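Local coordinates for protein VP5 (Halorubrum pleomorphic virus 2, PDB 6QGI) that is the envelope protein of a pleomorphic virus of haloarchaea and probably drives fusion of the viral membrane with that of the host cell, at residues 27-41 with 123-137. Numbering follows the deposited sequence.
Sequences GSDAPPEGLTADALK and ELDSILSTVVNHPDI
Glu123 OE1 takes the backbone N-H of Asp29 at 2.8 Å, on the carboxylate's anti lone pair and nearly straight at the hydrogen (166°). Its other oxygen, OE2, forms a salt bridge with Arg51 of helix 37-60, so one buried carboxylate ties the extended loop to two helices. The side chain gets there because CG stands anti to the backbone N (chi1 -170°) and the chain runs on extended, with Ser28 OG lying against Glu123 CB at 3.4 Å. Farther along, Ala30 CB and Pro31 CD rest on Ile127 CG1, and Thr130 sets its methyl CG2 against Leu40 CD1 at 3.5 Å, while its OG1 is committed to Ser126 O within the helix. Glu33 crosses Thr130 with its CG, and its carboxylate crosses Asn133 obliquely, Glu33 OE1 beside Asn133 CB and Glu33 OE2 3.0 Å from Asn133 ND2. Where helix 91-133 ends, His134 NE2 donates to Leu35 O at 2.8 Å, bent at the hydrogen (139°) and from above the carbonyl plane. Asp136 N donates to His134 ND1 at 3.1 Å, so both ring nitrogens are engaged and the ring's rotation is fixed. Leu40 CD2 packs obliquely on this ring, and Ile137 CD1 lies above one face of the ring, toward its rim, and touches Ala37 CB. With ND1 accepting and NE2 donating, the pattern is consistent with a neutral imidazole protonated at NE2, joining the helix end to the turn before helix 37-60.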
loop_
_atom_site.group_PDB
_atom_site.type_symbol
_atom_site.label_atom_id
_atom_site.label_comp_id
_atom_site.label_asym_id
_atom_site.label_seq_id
_atom_site.Cartn_x
_atom_site.Cartn_y
_atom_site.Cartn_z
ATOM N N GLY A 27 -5.903 -12.986 5.157
ATOM C CA GLY A 27 -6.163 -14.395 4.886
ATOM C C GLY A 27 -6.956 -14.643 3.623
ATOM O O GLY A 27 -7.724 -13.778 3.182
ATOM N N SER A 28 -6.749 -15.836 3.027
ATOM C CA SER A 28 -7.416 -16.303 1.811
ATOM C C SER A 28 -8.943 -16.251 1.987
ATOM O O SER A 28 -9.459 -16.674 3.020
ATOM C CB SER A 28 -6.946 -17.715 1.471
ATOM O OG SER A 28 -7.793 -18.420 0.580
ATOM N N ASP A 29 -9.642 -15.669 0.997
ATOM C CA ASP A 29 -11.101 -15.536 0.978
ATOM C C ASP A 29 -11.633 -15.957 -0.399
ATOM O O ASP A 29 -12.269 -15.173 -1.110
ATOM C CB ASP A 29 -11.535 -14.097 1.343
ATOM C CG ASP A 29 -13.033 -13.885 1.492
ATOM O OD1 ASP A 29 -13.793 -14.894 1.447
ATOM O OD2 ASP A 29 -13.449 -12.719 1.646
ATOM N N ALA A 30 -11.377 -17.223 -0.761
ATOM C CA ALA A 30 -11.834 -17.782 -2.024
ATOM C C ALA A 30 -13.335 -18.044 -1.990
ATOM O O ALA A 30 -13.837 -18.477 -0.943
ATOM C CB ALA A 30 -11.094 -19.060 -2.334
ATOM N N PRO A 31 -14.056 -17.812 -3.121
ATOM C CA PRO A 31 -15.505 -18.055 -3.137
ATOM C C PRO A 31 -15.866 -19.487 -2.759
ATOM O O PRO A 31 -15.108 -20.413 -3.080
ATOM C CB PRO A 31 -15.901 -17.762 -4.587
ATOM C CG PRO A 31 -14.848 -16.832 -5.068
ATOM C CD PRO A 31 -13.594 -17.265 -4.415
ATOM N N PRO A 32 -17.034 -19.684 -2.116
ATOM C CA PRO A 32 -17.446 -21.032 -1.724
ATOM C C PRO A 32 -17.988 -21.870 -2.876
ATOM O O PRO A 32 -18.326 -21.350 -3.933
ATOM C CB PRO A 32 -18.561 -20.761 -0.710
ATOM C CG PRO A 32 -19.157 -19.489 -1.158
ATOM C CD PRO A 32 -18.013 -18.671 -1.651
ATOM N N GLU A 33 -18.115 -23.176 -2.640
ATOM C CA GLU A 33 -18.740 -24.095 -3.584
ATOM C C GLU A 33 -20.256 -24.003 -3.363
ATOM O O GLU A 33 -20.687 -23.491 -2.328
ATOM C CB GLU A 33 -18.200 -25.521 -3.386
ATOM C CG GLU A 33 -16.792 -25.701 -3.937
ATOM C CD GLU A 33 -16.233 -27.110 -3.987
ATOM O OE1 GLU A 33 -17.002 -28.061 -4.262
ATOM O OE2 GLU A 33 -15.007 -27.257 -3.779
ATOM N N GLY A 34 -21.044 -24.453 -4.328
ATOM C CA GLY A 34 -22.496 -24.410 -4.216
ATOM C C GLY A 34 -23.131 -23.107 -4.649
ATOM O O GLY A 34 -24.326 -22.887 -4.421
ATOM N N LEU A 35 -22.340 -22.243 -5.288
ATOM C CA LEU A 35 -22.806 -20.953 -5.783
ATOM C C LEU A 35 -23.436 -21.084 -7.172
ATOM O O LEU A 35 -23.184 -22.070 -7.875
ATOM C CB LEU A 35 -21.628 -19.963 -5.852
ATOM C CG LEU A 35 -20.945 -19.569 -4.557
ATOM C CD1 LEU A 35 -19.724 -18.747 -4.841
ATOM C CD2 LEU A 35 -21.883 -18.790 -3.665
ATOM N N THR A 36 -24.241 -20.078 -7.583
ATOM C CA THR A 36 -24.813 -20.056 -8.934
ATOM C C THR A 36 -23.664 -19.755 -9.895
ATOM O O THR A 36 -22.632 -19.227 -9.459
ATOM C CB THR A 36 -25.994 -19.062 -9.081
ATOM O OG1 THR A 36 -25.558 -17.727 -8.828
ATOM C CG2 THR A 36 -27.190 -19.408 -8.199
ATOM N N ALA A 37 -23.819 -20.117 -11.179
ATOM C CA ALA A 37 -22.802 -19.894 -12.207
ATOM C C ALA A 37 -22.307 -18.432 -12.229
ATOM O O ALA A 37 -21.112 -18.207 -12.064
ATOM C CB ALA A 37 -23.341 -20.290 -13.573
ATOM N N ASP A 38 -23.226 -17.449 -12.336
ATOM C CA ASP A 38 -22.886 -16.021 -12.381
ATOM C C ASP A 38 -22.199 -15.531 -11.090
ATOM O O ASP A 38 -21.180 -14.839 -11.178
ATOM C CB ASP A 38 -24.134 -15.164 -12.672
ATOM C CG ASP A 38 -23.808 -13.726 -13.036
ATOM O OD1 ASP A 38 -23.233 -13.504 -14.126
ATOM O OD2 ASP A 38 -24.126 -12.823 -12.230
ATOM N N ALA A 39 -22.754 -15.889 -9.912
ATOM C CA ALA A 39 -22.240 -15.517 -8.585
ATOM C C ALA A 39 -20.798 -15.966 -8.388
ATOM O O ALA A 39 -20.014 -15.195 -7.843
ATOM C CB ALA A 39 -23.116 -16.103 -7.491
ATOM N N LEU A 40 -20.437 -17.192 -8.844
ATOM C CA LEU A 40 -19.060 -17.687 -8.722
ATOM C C LEU A 40 -18.114 -16.836 -9.563
ATOM O O LEU A 40 -17.072 -16.431 -9.068
ATOM C CB LEU A 40 -18.931 -19.177 -9.098
ATOM C CG LEU A 40 -17.518 -19.782 -8.985
ATOM C CD1 LEU A 40 -17.000 -19.733 -7.561
ATOM C CD2 LEU A 40 -17.479 -21.190 -9.519
ATOM N N LYS A 41 -18.503 -16.528 -10.805
ATOM C CA LYS A 41 -17.736 -15.702 -11.733
ATOM C C LYS A 41 -17.511 -14.299 -11.140
ATOM O O LYS A 41 -16.406 -13.753 -11.238
ATOM C CB LYS A 41 -18.457 -15.622 -13.088
ATOM C CG LYS A 41 -18.582 -16.973 -13.793
ATOM C CD LYS A 41 -18.921 -16.853 -15.272
ATOM C CE LYS A 41 -20.401 -16.937 -15.546
ATOM N NZ LYS A 41 -20.695 -16.753 -16.989
ATOM N N GLU A 123 -5.038 -18.923 -2.045
ATOM C CA GLU A 123 -6.382 -18.440 -2.364
ATOM C C GLU A 123 -6.732 -18.783 -3.806
ATOM O O GLU A 123 -7.872 -19.171 -4.073
ATOM C CB GLU A 123 -6.451 -16.927 -2.138
ATOM C CG GLU A 123 -7.837 -16.328 -2.197
ATOM C CD GLU A 123 -7.806 -14.824 -2.046
ATOM O OE1 GLU A 123 -8.473 -14.307 -1.123
ATOM O OE2 GLU A 123 -7.114 -14.161 -2.851
ATOM N N LEU A 124 -5.748 -18.648 -4.730
ATOM C CA LEU A 124 -5.910 -18.981 -6.143
ATOM C C LEU A 124 -6.171 -20.475 -6.289
ATOM O O LEU A 124 -7.037 -20.858 -7.071
ATOM C CB LEU A 124 -4.682 -18.550 -6.978
ATOM C CG LEU A 124 -4.700 -18.876 -8.488
ATOM C CD1 LEU A 124 -5.832 -18.154 -9.214
ATOM C CD2 LEU A 124 -3.367 -18.555 -9.138
ATOM N N ASP A 125 -5.450 -21.313 -5.505
ATOM C CA ASP A 125 -5.605 -22.767 -5.524
ATOM C C ASP A 125 -7.029 -23.165 -5.130
ATOM O O ASP A 125 -7.621 -24.017 -5.800
ATOM C CB ASP A 125 -4.574 -23.448 -4.613
ATOM C CG ASP A 125 -4.582 -24.968 -4.697
ATOM O OD1 ASP A 125 -4.570 -25.507 -5.835
ATOM O OD2 ASP A 125 -4.589 -25.621 -3.627
ATOM N N SER A 126 -7.592 -22.513 -4.089
ATOM C CA SER A 126 -8.960 -22.766 -3.636
ATOM C C SER A 126 -9.990 -22.166 -4.613
ATOM O O SER A 126 -11.110 -22.668 -4.663
ATOM C CB SER A 126 -9.186 -22.275 -2.210
ATOM O OG SER A 126 -8.831 -20.915 -2.036
ATOM N N ILE A 127 -9.607 -21.143 -5.423
ATOM C CA ILE A 127 -10.473 -20.594 -6.479
ATOM C C ILE A 127 -10.581 -21.665 -7.571
ATOM O O ILE A 127 -11.690 -22.076 -7.916
ATOM C CB ILE A 127 -9.981 -19.228 -7.053
ATOM C CG1 ILE A 127 -10.239 -18.066 -6.077
ATOM C CG2 ILE A 127 -10.605 -18.936 -8.427
ATOM C CD1 ILE A 127 -9.250 -16.879 -6.219
ATOM N N LEU A 128 -9.413 -22.149 -8.066
ATOM C CA LEU A 128 -9.300 -23.175 -9.110
ATOM C C LEU A 128 -9.978 -24.491 -8.685
ATOM O O LEU A 128 -10.423 -25.234 -9.555
ATOM C CB LEU A 128 -7.828 -23.427 -9.502
ATOM C CG LEU A 128 -7.002 -22.229 -10.001
ATOM C CD1 LEU A 128 -5.526 -22.536 -9.965
ATOM C CD2 LEU A 128 -7.400 -21.802 -11.386
ATOM N N SER A 129 -10.079 -24.763 -7.363
ATOM C CA SER A 129 -10.774 -25.938 -6.833
ATOM C C SER A 129 -12.276 -25.736 -7.004
ATOM O O SER A 129 -12.939 -26.569 -7.621
ATOM C CB SER A 129 -10.423 -26.172 -5.365
ATOM O OG SER A 129 -9.058 -26.510 -5.190
ATOM N N THR A 130 -12.788 -24.589 -6.516
ATOM C CA THR A 130 -14.192 -24.171 -6.589
ATOM C C THR A 130 -14.666 -24.060 -8.054
ATOM O O THR A 130 -15.817 -24.393 -8.345
ATOM C CB THR A 130 -14.383 -22.836 -5.841
ATOM O OG1 THR A 130 -13.827 -22.936 -4.535
ATOM C CG2 THR A 130 -15.826 -22.450 -5.702
ATOM N N VAL A 131 -13.785 -23.607 -8.966
ATOM C CA VAL A 131 -14.109 -23.448 -10.388
ATOM C C VAL A 131 -14.252 -24.844 -11.036
ATOM O O VAL A 131 -15.319 -25.139 -11.572
ATOM C CB VAL A 131 -13.100 -22.519 -11.131
ATOM C CG1 VAL A 131 -13.334 -22.531 -12.631
ATOM C CG2 VAL A 131 -13.180 -21.085 -10.605
ATOM N N VAL A 132 -13.222 -25.714 -10.925
ATOM C CA VAL A 132 -13.245 -27.081 -11.472
ATOM C C VAL A 132 -14.457 -27.861 -10.913
ATOM O O VAL A 132 -15.203 -28.454 -11.698
ATOM C CB VAL A 132 -11.902 -27.833 -11.226
ATOM C CG1 VAL A 132 -12.032 -29.337 -11.464
ATOM C CG2 VAL A 132 -10.789 -27.259 -12.095
ATOM N N ASN A 133 -14.674 -27.812 -9.576
ATOM C CA ASN A 133 -15.773 -28.507 -8.895
ATOM C C ASN A 133 -17.154 -28.004 -9.319
ATOM O O ASN A 133 -18.102 -28.797 -9.281
ATOM C CB ASN A 133 -15.633 -28.425 -7.378
ATOM C CG ASN A 133 -14.596 -29.367 -6.825
ATOM O OD1 ASN A 133 -14.594 -30.573 -7.105
ATOM N ND2 ASN A 133 -13.691 -28.840 -6.018
ATOM N N HIS A 134 -17.274 -26.711 -9.731
ATOM C CA HIS A 134 -18.553 -26.163 -10.210
ATOM C C HIS A 134 -18.985 -26.913 -11.474
ATOM O O HIS A 134 -18.190 -27.061 -12.413
ATOM C CB HIS A 134 -18.503 -24.649 -10.465
ATOM C CG HIS A 134 -19.859 -24.012 -10.515
ATOM N ND1 HIS A 134 -20.687 -24.161 -11.613
ATOM C CD2 HIS A 134 -20.492 -23.249 -9.594
ATOM C CE1 HIS A 134 -21.795 -23.499 -11.323
ATOM N NE2 HIS A 134 -21.722 -22.930 -10.121
ATOM N N PRO A 135 -20.233 -27.426 -11.481
ATOM C CA PRO A 135 -20.694 -28.237 -12.618
ATOM C C PRO A 135 -20.895 -27.483 -13.937
ATOM O O PRO A 135 -20.810 -28.103 -15.002
ATOM C CB PRO A 135 -22.038 -28.779 -12.123
ATOM C CG PRO A 135 -22.500 -27.806 -11.102
ATOM C CD PRO A 135 -21.257 -27.360 -10.416
ATOM N N ASP A 136 -21.180 -26.174 -13.876
ATOM C CA ASP A 136 -21.489 -25.390 -15.067
ATOM C C ASP A 136 -20.332 -24.530 -15.557
ATOM O O ASP A 136 -20.449 -23.920 -16.623
ATOM C CB ASP A 136 -22.713 -24.491 -14.800
ATOM C CG ASP A 136 -23.901 -25.182 -14.146
ATOM O OD1 ASP A 136 -24.174 -26.357 -14.490
ATOM O OD2 ASP A 136 -24.561 -24.546 -13.297
ATOM N N ILE A 137 -19.226 -24.466 -14.802
ATOM C CA ILE A 137 -18.104 -23.586 -15.133
ATOM C C ILE A 137 -16.756 -24.312 -15.102
ATOM O O ILE A 137 -16.532 -25.198 -14.279
ATOM C CB ILE A 137 -18.136 -22.386 -14.131
ATOM C CG1 ILE A 137 -19.351 -21.492 -14.411
ATOM C CG2 ILE A 137 -16.843 -21.543 -14.105
ATOM C CD1 ILE A 137 -19.619 -20.609 -13.365
HETATM O O HOH W 1 -6.490 -21.134 0.476
#